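Local coordinates for protein pyruvate kinase (Toxoplasma gondii, PDB 3GG8) that catalyses the last step of glycolysis, transferring the phosphoryl group of phosphoenolpyruvate to ADP to give pyruvate and ATP, at residues V167-V170 against Y176-T179; G420-L425 against V489-M494; M457-F462 against D466-N471. All coordinates share one frame; numbering follows the deposited sequence.

Interaction 1. Residues V167-V170 against Y176-T179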
ATOM      1  N   VAL C 167      39.516  19.085 -27.362  1.00 35.96           N
ATOM      2  CA  VAL C 167      40.759  19.621 -26.817  1.00 36.13           C
ATOM      3  C   VAL C 167      40.627  19.882 -25.307  1.00 36.21           C
ATOM      4  O   VAL C 167      39.559  20.287 -24.827  1.00 35.72           O
ATOM      5  CB  VAL C 167      41.261  20.891 -27.580  1.00 36.17           C
ATOM      6  CG1 VAL C 167      41.504  20.586 -29.066  1.00 36.24           C
ATOM      7  CG2 VAL C 167      40.287  22.057 -27.432  1.00 36.10           C
ATOM      8  N   LYS C 168      41.705  19.613 -24.566  1.00 36.34           N
ATOM      9  CA  LYS C 168      41.786  19.979 -23.147  1.00 36.56           C
ATOM     10  C   LYS C 168      42.554  21.295 -23.037  1.00 35.78           C
ATOM     11  O   LYS C 168      43.610  21.450 -23.659  1.00 35.97           O
ATOM     12  CB  LYS C 168      42.499  18.884 -22.332  1.00 37.22           C
ATOM     13  CG  LYS C 168      42.122  18.832 -20.838  1.00 39.08           C
ATOM     14  CD  LYS C 168      43.316  18.487 -19.934  1.00 42.64           C
ATOM     15  CE  LYS C 168      43.515  16.975 -19.717  1.00 45.43           C
ATOM     16  NZ  LYS C 168      42.477  16.356 -18.818  1.00 46.66           N
ATOM     17  N   VAL C 169      42.023  22.237 -22.259  1.00 34.76           N
ATOM     18  CA  VAL C 169      42.681  23.538 -22.042  1.00 34.25           C
ATOM     19  C   VAL C 169      43.926  23.391 -21.147  1.00 33.95           C
ATOM     20  O   VAL C 169      43.851  22.846 -20.048  1.00 33.76           O
ATOM     21  CB  VAL C 169      41.709  24.611 -21.447  1.00 33.93           C
ATOM     22  CG1 VAL C 169      42.439  25.920 -21.188  1.00 34.56           C
ATOM     23  CG2 VAL C 169      40.516  24.850 -22.366  1.00 33.37           C
ATOM     24  N   VAL C 170      45.056  23.893 -21.633  1.00 33.71           N
ATOM     25  CA  VAL C 170      46.333  23.772 -20.937  1.00 34.05           C
ATOM     26  C   VAL C 170      46.734  25.112 -20.287  1.00 34.38           C
ATOM     27  O   VAL C 170      47.290  25.138 -19.183  1.00 34.61           O
ATOM     28  CB  VAL C 170      47.432  23.213 -21.899  1.00 33.75           C
ATOM     29  CG1 VAL C 170      48.833  23.497 -21.387  1.00 34.82           C
ATOM     30  CG2 VAL C 170      47.242  21.712 -22.096  1.00 33.52           C
ATOM     31  N   TYR C 176      43.521  34.539 -25.900  1.00 29.88           N
ATOM     32  CA  TYR C 176      43.851  33.228 -26.462  1.00 29.50           C
ATOM     33  C   TYR C 176      43.830  32.160 -25.379  1.00 29.40           C
ATOM     34  O   TYR C 176      43.851  32.454 -24.180  1.00 28.87           O
ATOM     35  CB  TYR C 176      45.237  33.226 -27.130  1.00 29.11           C
ATOM     36  CG  TYR C 176      46.383  33.219 -26.136  1.00 29.21           C
ATOM     37  CD1 TYR C 176      46.936  34.417 -25.684  1.00 30.12           C
ATOM     38  CD2 TYR C 176      46.910  32.011 -25.633  1.00 29.08           C
ATOM     39  CE1 TYR C 176      47.978  34.434 -24.769  1.00 29.46           C
ATOM     40  CE2 TYR C 176      47.951  32.013 -24.705  1.00 28.07           C
ATOM     41  CZ  TYR C 176      48.480  33.233 -24.280  1.00 29.32           C
ATOM     42  OH  TYR C 176      49.517  33.275 -23.369  1.00 29.07           O
ATOM     43  N   VAL C 177      43.842  30.914 -25.839  1.00 29.57           N
ATOM     44  CA  VAL C 177      43.868  29.733 -24.996  1.00 29.38           C
ATOM     45  C   VAL C 177      44.760  28.723 -25.728  1.00 29.36           C
ATOM     46  O   VAL C 177      44.687  28.597 -26.957  1.00 28.77           O
ATOM     47  CB  VAL C 177      42.412  29.201 -24.780  1.00 29.72           C
ATOM     48  CG1 VAL C 177      42.382  27.742 -24.369  1.00 30.28           C
ATOM     49  CG2 VAL C 177      41.674  30.062 -23.752  1.00 29.52           C
ATOM     50  N   ILE C 178      45.644  28.067 -24.978  1.00 29.17           N
ATOM     51  CA  ILE C 178      46.441  26.954 -25.500  1.00 29.53           C
ATOM     52  C   ILE C 178      45.699  25.677 -25.165  1.00 29.61           C
ATOM     53  O   ILE C 178      45.256  25.468 -24.035  1.00 29.59           O
ATOM     54  CB  ILE C 178      47.896  26.899 -24.899  1.00 29.34           C
ATOM     55  CG1 ILE C 178      48.583  28.279 -24.915  1.00 29.48           C
ATOM     56  CG2 ILE C 178      48.765  25.865 -25.628  1.00 29.23           C
ATOM     57  CD1 ILE C 178      48.751  28.907 -26.305  1.00 30.53           C
ATOM     58  N   THR C 179      45.532  24.824 -26.152  1.00 30.51           N
ATOM     59  CA  THR C 179      44.807  23.591 -25.915  1.00 31.42           C
ATOM     60  C   THR C 179      45.614  22.406 -26.423  1.00 32.05           C
ATOM     61  O   THR C 179      46.636  22.578 -27.091  1.00 32.08           O
ATOM     62  CB  THR C 179      43.397  23.597 -26.555  1.00 31.47           C
ATOM     63  OG1 THR C 179      43.503  23.488 -27.980  1.00 31.39           O
ATOM     64  CG2 THR C 179      42.626  24.857 -26.198  1.00 31.54           C
TER
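V169 and T179 face each other as a non-hydrogen-bonded antiparallel pair, their CA atoms 4.4 Å apart. The short axes of the two strands approach to 4.7 Å but their directions differ by 117°, well short of a flat antiparallel ladder, so the strands of this beta hairpin are strongly twisted against each other at this point. One backbone bond spans the two segments, from V170 N to I178 O at 2.9 Å and nearly straight (169° at the hydrogen). Close by, T179 CA approaches K168 O at 3.3 Å in a CA-H...O contact.

V169 and V177 meet methyl to methyl, CG1 to CG1 at 3.7 Å, with the two side chains at about a right angle. Each of these CG1 atoms lies anti to its own backbone nitrogen, which brings the two methyls together; V152 touches both valines. V167 leans on T179, its CB 3.5 Å from T179 OG1 and its CG2 against T179 CB. A chi1 of 72° tucks T179 OG1 over its own backbone, where V167 packs against it; the hydroxyl is hydrogen-bonded to the carbonyl O of L126 on strand 125-129.

Both strands belong to the mixed beta sheet of the small B domain, the lid-like domain of pyruvate kinases. Buried valines supply the apolar packing, while the threonine hydroxyl, pressed against V167, has its hydrogen-bonding need met by a third strand.

Interaction 2. Residues G420-L425 against V489-M494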
ATOM      1  N   GLY C 420      -7.138  25.807 -20.057  1.00 32.98           N
ATOM      2  CA  GLY C 420      -6.394  24.568 -20.287  1.00 33.04           C
ATOM      3  C   GLY C 420      -6.063  23.801 -19.016  1.00 33.81           C
ATOM      4  O   GLY C 420      -5.722  22.607 -19.077  1.00 33.83           O
ATOM      5  N   GLN C 421      -6.176  24.465 -17.858  1.00 34.09           N
ATOM      6  CA  GLN C 421      -5.738  23.877 -16.590  1.00 34.94           C
ATOM      7  C   GLN C 421      -6.368  22.512 -16.326  1.00 34.96           C
ATOM      8  O   GLN C 421      -5.665  21.554 -16.005  1.00 35.37           O
ATOM      9  CB  GLN C 421      -6.026  24.819 -15.423  1.00 35.60           C
ATOM     10  CG  GLN C 421      -5.335  24.448 -14.129  1.00 37.54           C
ATOM     11  CD  GLN C 421      -5.909  25.161 -12.919  1.00 40.06           C
ATOM     12  OE1 GLN C 421      -7.105  25.039 -12.600  1.00 42.97           O
ATOM     13  NE2 GLN C 421      -5.050  25.877 -12.209  1.00 40.73           N
ATOM     14  N   THR C 422      -7.687  22.441 -16.468  1.00 34.86           N
ATOM     15  CA  THR C 422      -8.461  21.238 -16.197  1.00 35.47           C
ATOM     16  C   THR C 422      -8.007  20.058 -17.044  1.00 35.53           C
ATOM     17  O   THR C 422      -7.839  18.963 -16.529  1.00 36.14           O
ATOM     18  CB  THR C 422      -9.980  21.492 -16.415  1.00 35.56           C
ATOM     19  OG1 THR C 422     -10.381  22.642 -15.656  1.00 37.20           O
ATOM     20  CG2 THR C 422     -10.814  20.292 -15.978  1.00 34.78           C
ATOM     21  N   ALA C 423      -7.818  20.287 -18.341  1.00 35.67           N
ATOM     22  CA  ALA C 423      -7.308  19.262 -19.241  1.00 35.89           C
ATOM     23  C   ALA C 423      -5.916  18.775 -18.834  1.00 35.72           C
ATOM     24  O   ALA C 423      -5.661  17.576 -18.793  1.00 35.75           O
ATOM     25  CB  ALA C 423      -7.294  19.779 -20.663  1.00 36.58           C
ATOM     26  N   ARG C 424      -5.029  19.715 -18.511  1.00 35.97           N
ATOM     27  CA  ARG C 424      -3.663  19.401 -18.085  1.00 35.85           C
ATOM     28  C   ARG C 424      -3.613  18.618 -16.760  1.00 35.33           C
ATOM     29  O   ARG C 424      -2.842  17.672 -16.626  1.00 35.08           O
ATOM     30  CB  ARG C 424      -2.816  20.676 -17.999  1.00 35.72           C
ATOM     31  CG  ARG C 424      -2.314  21.142 -19.382  1.00 37.10           C
ATOM     32  CD  ARG C 424      -1.402  22.364 -19.317  1.00 37.39           C
ATOM     33  NE  ARG C 424      -2.144  23.586 -19.625  1.00 42.62           N
ATOM     34  CZ  ARG C 424      -2.491  24.528 -18.744  1.00 43.51           C
ATOM     35  NH1 ARG C 424      -2.155  24.448 -17.448  1.00 44.11           N
ATOM     36  NH2 ARG C 424      -3.184  25.570 -19.173  1.00 41.96           N
ATOM     37  N   LEU C 425      -4.443  19.001 -15.795  1.00 34.52           N
ATOM     38  CA  LEU C 425      -4.479  18.291 -14.512  1.00 34.28           C
ATOM     39  C   LEU C 425      -4.909  16.834 -14.657  1.00 34.17           C
ATOM     40  O   LEU C 425      -4.393  15.979 -13.970  1.00 34.12           O
ATOM     41  CB  LEU C 425      -5.360  19.021 -13.496  1.00 33.96           C
ATOM     42  CG  LEU C 425      -4.792  20.321 -12.925  1.00 33.35           C
ATOM     43  CD1 LEU C 425      -5.840  20.988 -12.053  1.00 31.51           C
ATOM     44  CD2 LEU C 425      -3.509  20.061 -12.134  1.00 31.23           C
ATOM     45  N   VAL C 489     -17.200  10.445 -18.182  1.00 34.33           N
ATOM     46  CA  VAL C 489     -16.855  11.301 -17.050  1.00 34.23           C
ATOM     47  C   VAL C 489     -16.573  12.707 -17.587  1.00 34.28           C
ATOM     48  O   VAL C 489     -15.781  12.881 -18.492  1.00 34.18           O
ATOM     49  CB  VAL C 489     -15.661  10.713 -16.221  1.00 34.34           C
ATOM     50  CG1 VAL C 489     -15.173  11.693 -15.169  1.00 34.46           C
ATOM     51  CG2 VAL C 489     -16.054   9.371 -15.565  1.00 32.50           C
ATOM     52  N   ALA C 490     -17.274  13.699 -17.061  1.00 34.28           N
ATOM     53  CA  ALA C 490     -17.049  15.084 -17.447  1.00 34.69           C
ATOM     54  C   ALA C 490     -16.539  15.870 -16.237  1.00 35.06           C
ATOM     55  O   ALA C 490     -17.060  15.734 -15.123  1.00 34.92           O
ATOM     56  CB  ALA C 490     -18.320  15.700 -18.002  1.00 34.76           C
ATOM     57  N   VAL C 491     -15.498  16.664 -16.463  1.00 35.04           N
ATOM     58  CA  VAL C 491     -14.949  17.537 -15.443  1.00 35.11           C
ATOM     59  C   VAL C 491     -15.056  18.990 -15.915  1.00 34.70           C
ATOM     60  O   VAL C 491     -14.681  19.320 -17.031  1.00 34.74           O
ATOM     61  CB  VAL C 491     -13.481  17.169 -15.115  1.00 34.85           C
ATOM     62  CG1 VAL C 491     -12.889  18.129 -14.103  1.00 35.15           C
ATOM     63  CG2 VAL C 491     -13.410  15.748 -14.575  1.00 36.09           C
ATOM     64  N   HIS C 492     -15.590  19.844 -15.062  1.00 34.76           N
ATOM     65  CA  HIS C 492     -15.613  21.259 -15.344  1.00 35.38           C
ATOM     66  C   HIS C 492     -14.911  22.005 -14.227  1.00 35.47           C
ATOM     67  O   HIS C 492     -15.407  22.087 -13.110  1.00 35.45           O
ATOM     68  CB  HIS C 492     -17.043  21.774 -15.527  1.00 35.13           C
ATOM     69  CG  HIS C 492     -17.122  23.115 -16.190  1.00 36.85           C
ATOM     70  ND1 HIS C 492     -16.143  24.076 -16.057  1.00 38.61           N
ATOM     71  CD2 HIS C 492     -18.069  23.659 -16.993  1.00 37.97           C
ATOM     72  CE1 HIS C 492     -16.475  25.149 -16.754  1.00 38.17           C
ATOM     73  NE2 HIS C 492     -17.640  24.922 -17.331  1.00 39.17           N
ATOM     74  N   GLY C 493     -13.730  22.518 -14.538  1.00 36.15           N
ATOM     75  CA  GLY C 493     -13.094  23.549 -13.716  1.00 36.85           C
ATOM     76  C   GLY C 493     -13.692  24.905 -14.078  1.00 37.37           C
ATOM     77  O   GLY C 493     -13.697  25.298 -15.251  1.00 37.14           O
ATOM     78  N   MET C 494     -14.218  25.606 -13.075  1.00 37.85           N
ATOM     79  CA  MET C 494     -14.808  26.930 -13.279  1.00 38.63           C
ATOM     80  C   MET C 494     -13.964  27.980 -12.565  1.00 38.18           C
ATOM     81  O   MET C 494     -13.474  27.737 -11.459  1.00 37.95           O
ATOM     82  CB  MET C 494     -16.260  26.969 -12.793  1.00 38.55           C
ATOM     83  CG  MET C 494     -17.099  25.780 -13.263  1.00 39.45           C
ATOM     84  SD  MET C 494     -18.861  25.950 -12.898  1.00 40.48           S
ATOM     85  CE  MET C 494     -19.440  24.265 -13.138  1.00 40.15           C
TER
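V491 is where strand 489-494 first meets helix 421-425: its CG1 touches T422 CG2 at 3.5 Å, a close methyl-to-methyl approach in which the two side chains run at a slant to one another. The torsions explain the meeting. V491 CG1 stands anti to its own nitrogen (chi1 177°), and T422 CG2 is likewise opposite the backbone N of its residue, so each branch is directed at the other segment. A401 of helix 393-407 also packs on V491, which therefore serves two helices at once.

The next residue, H492, sends its CB away from the helix, as the alternation of a strand requires, and its ND1 makes a weak bond to G493 O at 2.9 Å. These residues belong to the C-terminal alpha/beta domain of pyruvate kinase, where strand 487-494 runs parallel to strand 412-416. Helix 421-427 follows that neighbouring strand after a short turn, with G420 at its N-cap position, and the contact thus packs the first turn of the helix on the end of the adjacent strand.

At G493 the approach becomes backbone to side chain. G493 has no side chain, and the T422 hydroxyl rests directly against its backbone, with T422 OG1 3.5 Å from G493 CA and about equally near G493 N. The two residues have the shortest CA-CA separation of the segments, 5.7 Å. The hydroxyl itself is hydrogen-bonded to E496 OE1, just beyond the strand, which ties the start of the helix to the chain that leaves the sheet.

Interaction 3. Residues M457-F462 against D466-N471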
ATOM      1  N   MET C 457     -11.565  19.721 -28.990  1.00 38.17           N
ATOM      2  CA  MET C 457     -12.708  20.181 -29.782  1.00 38.43           C
ATOM      3  C   MET C 457     -13.059  21.617 -29.360  1.00 38.87           C
ATOM      4  O   MET C 457     -13.483  21.844 -28.219  1.00 38.66           O
ATOM      5  CB  MET C 457     -13.914  19.241 -29.610  1.00 38.00           C
ATOM      6  CG  MET C 457     -15.136  19.551 -30.463  0.50 38.02           C
ATOM      7  SD  MET C 457     -16.533  18.434 -30.133  0.50 38.81           S
ATOM      8  CE  MET C 457     -17.821  19.246 -31.069  0.50 38.04           C
ATOM      9  N   GLN C 458     -12.887  22.579 -30.275  1.00 39.33           N
ATOM     10  CA  GLN C 458     -13.325  23.954 -30.010  1.00 39.67           C
ATOM     11  C   GLN C 458     -14.842  24.048 -29.976  1.00 39.53           C
ATOM     12  O   GLN C 458     -15.543  23.387 -30.739  1.00 39.95           O
ATOM     13  CB  GLN C 458     -12.736  24.980 -30.989  1.00 39.62           C
ATOM     14  CG  GLN C 458     -12.927  26.436 -30.499  1.00 40.54           C
ATOM     15  CD  GLN C 458     -12.312  27.503 -31.393  1.00 40.54           C
ATOM     16  OE1 GLN C 458     -11.225  27.328 -31.934  1.00 42.43           O
ATOM     17  NE2 GLN C 458     -12.998  28.639 -31.514  1.00 40.66           N
ATOM     18  N   VAL C 459     -15.340  24.891 -29.088  1.00 39.47           N
ATOM     19  CA  VAL C 459     -16.756  24.970 -28.796  1.00 39.13           C
ATOM     20  C   VAL C 459     -17.134  26.469 -28.804  1.00 39.15           C
ATOM     21  O   VAL C 459     -16.272  27.314 -28.550  1.00 39.11           O
ATOM     22  CB  VAL C 459     -16.995  24.199 -27.456  1.00 39.32           C
ATOM     23  CG1 VAL C 459     -17.263  25.128 -26.273  1.00 39.63           C
ATOM     24  CG2 VAL C 459     -18.043  23.137 -27.621  1.00 38.40           C
ATOM     25  N   PRO C 460     -18.384  26.827 -29.180  1.00 39.27           N
ATOM     26  CA  PRO C 460     -18.697  28.272 -29.182  1.00 39.05           C
ATOM     27  C   PRO C 460     -18.664  28.947 -27.799  1.00 38.92           C
ATOM     28  O   PRO C 460     -18.712  28.270 -26.768  1.00 38.58           O
ATOM     29  CB  PRO C 460     -20.115  28.339 -29.783  1.00 39.31           C
ATOM     30  CG  PRO C 460     -20.352  27.009 -30.407  1.00 39.58           C
ATOM     31  CD  PRO C 460     -19.526  26.020 -29.644  1.00 39.24           C
ATOM     32  N   SER C 461     -18.582  30.279 -27.794  1.00 39.05           N
ATOM     33  CA  SER C 461     -18.541  31.057 -26.557  1.00 39.31           C
ATOM     34  C   SER C 461     -19.882  31.064 -25.822  1.00 39.59           C
ATOM     35  O   SER C 461     -20.932  30.805 -26.420  1.00 39.64           O
ATOM     36  CB  SER C 461     -18.098  32.503 -26.848  1.00 39.26           C
ATOM     37  OG  SER C 461     -16.682  32.606 -26.976  1.00 39.61           O
ATOM     38  N   PHE C 462     -19.826  31.364 -24.522  1.00 39.93           N
ATOM     39  CA  PHE C 462     -21.009  31.617 -23.667  1.00 40.12           C
ATOM     40  C   PHE C 462     -21.984  30.440 -23.601  1.00 40.15           C
ATOM     41  O   PHE C 462     -23.210  30.620 -23.491  1.00 40.02           O
ATOM     42  CB  PHE C 462     -21.740  32.914 -24.079  1.00 40.21           C
ATOM     43  CG  PHE C 462     -20.818  34.036 -24.461  1.00 40.21           C
ATOM     44  CD1 PHE C 462     -19.863  34.510 -23.565  1.00 40.39           C
ATOM     45  CD2 PHE C 462     -20.909  34.621 -25.721  1.00 40.97           C
ATOM     46  CE1 PHE C 462     -19.006  35.548 -23.918  1.00 41.38           C
ATOM     47  CE2 PHE C 462     -20.061  35.670 -26.090  1.00 41.41           C
ATOM     48  CZ  PHE C 462     -19.103  36.134 -25.184  1.00 41.41           C
ATOM     49  N   ASP C 466     -23.862  21.866 -19.195  1.00 37.58           N
ATOM     50  CA  ASP C 466     -24.666  20.711 -19.603  1.00 37.16           C
ATOM     51  C   ASP C 466     -24.781  20.607 -21.112  1.00 36.37           C
ATOM     52  O   ASP C 466     -24.582  19.536 -21.664  1.00 35.80           O
ATOM     53  CB  ASP C 466     -26.088  20.806 -19.020  1.00 37.91           C
ATOM     54  CG  ASP C 466     -26.191  20.279 -17.593  1.00 39.56           C
ATOM     55  OD1 ASP C 466     -25.149  19.941 -16.978  1.00 40.63           O
ATOM     56  OD2 ASP C 466     -27.344  20.210 -17.094  1.00 41.29           O
ATOM     57  N   HIS C 467     -25.137  21.719 -21.762  1.00 35.88           N
ATOM     58  CA  HIS C 467     -25.196  21.808 -23.220  1.00 35.35           C
ATOM     59  C   HIS C 467     -23.891  21.365 -23.892  1.00 35.58           C
ATOM     60  O   HIS C 467     -23.915  20.538 -24.822  1.00 35.69           O
ATOM     61  CB  HIS C 467     -25.536  23.230 -23.650  1.00 35.17           C
ATOM     62  CG  HIS C 467     -26.986  23.578 -23.514  1.00 35.02           C
ATOM     63  ND1 HIS C 467     -27.795  23.056 -22.528  1.00 35.10           N
ATOM     64  CD2 HIS C 467     -27.767  24.414 -24.233  1.00 35.26           C
ATOM     65  CE1 HIS C 467     -29.013  23.545 -22.652  1.00 35.50           C
ATOM     66  NE2 HIS C 467     -29.023  24.376 -23.677  1.00 36.22           N
ATOM     67  N   VAL C 468     -22.764  21.907 -23.418  1.00 34.98           N
ATOM     68  CA  VAL C 468     -21.451  21.577 -23.971  1.00 34.85           C
ATOM     69  C   VAL C 468     -21.187  20.075 -23.827  1.00 34.87           C
ATOM     70  O   VAL C 468     -20.780  19.433 -24.787  1.00 34.94           O
ATOM     71  CB  VAL C 468     -20.301  22.415 -23.326  1.00 34.65           C
ATOM     72  CG1 VAL C 468     -18.940  21.787 -23.605  1.00 35.15           C
ATOM     73  CG2 VAL C 468     -20.308  23.809 -23.847  1.00 33.52           C
ATOM     74  N   ILE C 469     -21.433  19.535 -22.634  1.00 34.83           N
ATOM     75  CA  ILE C 469     -21.352  18.088 -22.379  1.00 35.41           C
ATOM     76  C   ILE C 469     -22.314  17.266 -23.263  1.00 35.26           C
ATOM     77  O   ILE C 469     -21.903  16.263 -23.850  1.00 35.22           O
ATOM     78  CB  ILE C 469     -21.561  17.756 -20.875  1.00 35.68           C
ATOM     79  CG1 ILE C 469     -20.380  18.280 -20.045  1.00 37.03           C
ATOM     80  CG2 ILE C 469     -21.749  16.243 -20.652  1.00 36.20           C
ATOM     81  CD1 ILE C 469     -20.717  18.533 -18.586  1.00 39.86           C
ATOM     82  N   ARG C 470     -23.575  17.688 -23.369  1.00 35.21           N
ATOM     83  CA  ARG C 470     -24.531  17.007 -24.248  1.00 35.44           C
ATOM     84  C   ARG C 470     -24.018  16.964 -25.688  1.00 34.93           C
ATOM     85  O   ARG C 470     -24.091  15.930 -26.346  1.00 35.22           O
ATOM     86  CB  ARG C 470     -25.899  17.679 -24.216  1.00 36.00           C
ATOM     87  CG  ARG C 470     -27.000  16.895 -23.508  1.00 38.50           C
ATOM     88  CD  ARG C 470     -27.128  17.296 -22.045  1.00 41.20           C
ATOM     89  NE  ARG C 470     -28.490  17.702 -21.706  1.00 41.44           N
ATOM     90  CZ  ARG C 470     -28.875  18.961 -21.476  1.00 43.10           C
ATOM     91  NH1 ARG C 470     -28.001  19.959 -21.540  1.00 44.06           N
ATOM     92  NH2 ARG C 470     -30.140  19.230 -21.179  1.00 41.84           N
ATOM     93  N   ASN C 471     -23.479  18.083 -26.157  1.00 34.48           N
ATOM     94  CA  ASN C 471     -23.023  18.202 -27.538  1.00 34.48           C
ATOM     95  C   ASN C 471     -21.836  17.295 -27.836  1.00 34.47           C
ATOM     96  O   ASN C 471     -21.791  16.641 -28.889  1.00 34.66           O
ATOM     97  CB  ASN C 471     -22.685  19.666 -27.866  1.00 34.53           C
ATOM     98  CG  ASN C 471     -22.334  19.878 -29.330  1.00 34.46           C
ATOM     99  OD1 ASN C 471     -23.188  19.784 -30.226  1.00 34.22           O
ATOM    100  ND2 ASN C 471     -21.072  20.191 -29.578  1.00 34.30           N
TER
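V459 and V468 slant across each other, meeting through single methyls: CG1 of V459 lies 4.1 Å from CG2 of V468. This is a light apolar touch between the chain leaving strand 454-458 and the flank of helix 465-478. The V459 side chain has chi1 of 106°, off the usual staggered positions, while V468 holds CG2 beside its backbone N and turns it to the valine opposite. V468 is the buried member of the pair and also packs on L438 and L416 of the sheet.

Strand 454-458 lies at one edge of the sheet in the C-terminal alpha/beta domain, paired in parallel with strand 435-439. The chain then turns back through a short connection into helix 465-478, which lays V468 and I469 against the sheet, and strand 487-494 follows the helix. The connection thus opens a right-handed beta-alpha-beta crossover of the kind found in alpha/beta folds.

About one helical turn on from V468, N471 meets M457 at roughly a right angle. M457 is stretched out all along its length, CG anti to the backbone N (chi1 -176°), which carries its terminal methyl CE to 3.7 Å from N471 ND2. That contact is van der Waals in kind, a methyl beside an amide nitrogen. The M457 side chain also packs on L436 and L438 of the neighbouring strand 435-439.

In the fold
Interaction 1 stands apart: its centre lies 55 Å from that of interaction 2 and 64 Å from that of interaction 3, across the centre of the chain, in a small sheet domain where backbone pairing joins the two strands. Interactions 2 and 3 share the C-terminal alpha/beta domain, their centres about 14 Å apart, and pack helices on the same sheet and the chain leaving it, with no hydrogen bond between the paired segments. They touch where A490 CB meets I469 CD1 at 3.8 Å. Interaction 2, wholly buried, sets a threonine against a valine methyl and a glycine backbone; interaction 3, partly buried like interaction 1, combines a looser valine pair with a methionine end beside an amide.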